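Local structure of acyl-CoA Binding Protein (Moniliophthora perniciosa, 3FP5) at residues D45-R50 and D63-V68. The protein probably binds long-chain acyl-CoA esters and carries them within the cell, as in other members of the acyl-CoA binding protein family. Residues are numbered along the deposited sequence; the frame is centred on the assembly and turned at random. Where two conformers were deposited one is given.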
# COMPACT_ATOMS: atom_id res chain seq x y z
N ASP A 45 13.32 -7.00 -0.93
CA ASP A 45 13.92 -6.41 -2.12
C ASP A 45 13.47 -7.11 -3.40
O ASP A 45 13.33 -8.34 -3.44
CB ASP A 45 15.45 -6.44 -2.04
CG ASP A 45 16.02 -5.38 -1.09
OD1 ASP A 45 15.33 -4.40 -0.79
OD2 ASP A 45 17.18 -5.53 -0.66
N VAL A 46 13.28 -6.33 -4.46
CA VAL A 46 12.85 -6.86 -5.75
C VAL A 46 13.73 -8.04 -6.16
O VAL A 46 14.96 -7.96 -6.11
CB VAL A 46 12.85 -5.75 -6.82
CG1 VAL A 46 14.24 -5.15 -7.00
CG2 VAL A 46 12.27 -6.26 -8.13
N ASN A 47 13.08 -9.14 -6.57
CA ASN A 47 13.77 -10.41 -6.77
C ASN A 47 13.58 -11.00 -8.18
O ASN A 47 13.88 -12.18 -8.41
CB ASN A 47 13.28 -11.41 -5.72
CG ASN A 47 11.79 -11.69 -5.84
OD1 ASN A 47 11.11 -11.12 -6.69
ND2 ASN A 47 11.29 -12.59 -5.00
N ILE A 48 13.10 -10.17 -9.10
CA ILE A 48 12.92 -10.57 -10.50
C ILE A 48 13.45 -9.49 -11.42
O ILE A 48 13.62 -8.35 -11.00
CB ILE A 48 11.44 -10.79 -10.83
CG1 ILE A 48 10.64 -9.51 -10.54
CG2 ILE A 48 10.88 -11.97 -10.05
CD1 ILE A 48 9.19 -9.57 -11.00
N SER A 49 13.70 -9.85 -12.68
CA SER A 49 14.13 -8.87 -13.67
C SER A 49 12.94 -8.05 -14.15
O SER A 49 11.79 -8.47 -14.02
CB SER A 49 14.81 -9.56 -14.86
OG SER A 49 16.13 -9.97 -14.53
N ARG A 50 13.22 -6.86 -14.68
CA ARG A 50 12.16 -5.99 -15.16
C ARG A 50 11.43 -6.66 -16.32
O ARG A 50 12.07 -7.24 -17.19
CB ARG A 50 12.74 -4.66 -15.61
CG ARG A 50 11.72 -3.60 -15.97
CD ARG A 50 12.42 -2.28 -16.20
NE ARG A 50 11.52 -1.13 -16.24
CZ ARG A 50 11.16 -0.50 -17.36
NH1 ARG A 50 11.61 -0.92 -18.54
NH2 ARG A 50 10.35 0.55 -17.30
N ASP A 63 9.15 -1.04 -11.60
CA ASP A 63 9.88 0.20 -11.35
C ASP A 63 9.59 0.74 -9.94
O ASP A 63 10.51 1.15 -9.23
CB ASP A 63 9.51 1.26 -12.39
CG ASP A 63 10.12 0.96 -13.75
OD1 ASP A 63 11.03 0.11 -13.82
OD2 ASP A 63 9.68 1.56 -14.75
N ALA A 64 8.32 0.72 -9.54
CA ALA A 64 7.94 1.19 -8.20
C ALA A 64 8.61 0.37 -7.11
O ALA A 64 9.23 0.91 -6.20
CB ALA A 64 6.43 1.17 -8.03
N TRP A 65 8.49 -0.95 -7.23
CA TRP A 65 9.14 -1.87 -6.30
C TRP A 65 10.66 -1.65 -6.24
O TRP A 65 11.24 -1.54 -5.16
CB TRP A 65 8.79 -3.32 -6.67
CG TRP A 65 9.20 -4.33 -5.65
CD1 TRP A 65 9.64 -4.10 -4.38
CD2 TRP A 65 9.18 -5.75 -5.81
NE1 TRP A 65 9.91 -5.29 -3.74
CE2 TRP A 65 9.64 -6.32 -4.60
CE3 TRP A 65 8.83 -6.60 -6.86
CZ2 TRP A 65 9.74 -7.70 -4.41
CZ3 TRP A 65 8.94 -7.97 -6.67
CH2 TRP A 65 9.39 -8.51 -5.46
N LYS A 66 11.30 -1.58 -7.41
CA LYS A 66 12.74 -1.35 -7.48
C LYS A 66 13.12 -0.06 -6.75
O LYS A 66 14.14 0.01 -6.08
CB LYS A 66 13.21 -1.32 -8.95
CG LYS A 66 14.68 -0.93 -9.14
CD LYS A 66 15.62 -1.99 -8.58
CE LYS A 66 17.07 -1.74 -8.99
NZ LYS A 66 17.89 -2.91 -8.63
N SER A 67 12.26 0.95 -6.84
CA SER A 67 12.56 2.26 -6.26
C SER A 67 12.64 2.27 -4.73
O SER A 67 13.15 3.22 -4.13
CB SER A 67 11.57 3.33 -6.75
OG SER A 67 10.32 3.24 -6.09
N VAL A 68 12.13 1.22 -4.09
CA VAL A 68 12.21 1.13 -2.63
C VAL A 68 13.15 0.03 -2.15
O VAL A 68 13.12 -0.38 -0.99
CB VAL A 68 10.82 1.02 -1.96
CG1 VAL A 68 10.02 2.28 -2.23
CG2 VAL A 68 10.05 -0.23 -2.43
O HOH W 1 12.88 -3.49 -3.90
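Val46 lies against one face of the Trp65 indole, and the contact as a whole illustrates how an irregular loop can be fastened to a helix by a ring, a salt bridge and a bridging water. With CB directed toward the loop and CG anti to the backbone N (chi1 -170°), Trp65 lays its indole against Val46. The CA of Val46 stands 3.6 Å from the centroid of the six-membered ring of Trp65, 18° off its normal, a CH-pi contact. The CG2 methyl of Val46, likewise anti to its backbone N, reaches CE3 of Trp65 at 3.7 Å, while CG1 turns to CD of Lys66. Asn47 brings OD1 obliquely to within 3.4 Å of CH2 of Trp65. NE1 of Trp65 is hydrogen-bonded to Gly44 O, and a water accepts from Val46 N and donates to Trp65 O. At the other end, the extended Arg50 presents its guanidinium side-on to Asp63: NE donates to OD1 and NH2 to OD2, each at 2.8 Å, a two-nitrogen salt bridge. The two groups are nearly coplanar, 10° apart, with both oxygens met syn. An alanine in place of Trp65 would probably leave Val46 without its apolar platform and Gly44 O without this donor. The contact pins the loop between helices 28-42 and 56-66 onto the latter, whose Trp62 also touches Val46 and Arg50, while Trp65 reaches Lys39 of helix 28-42.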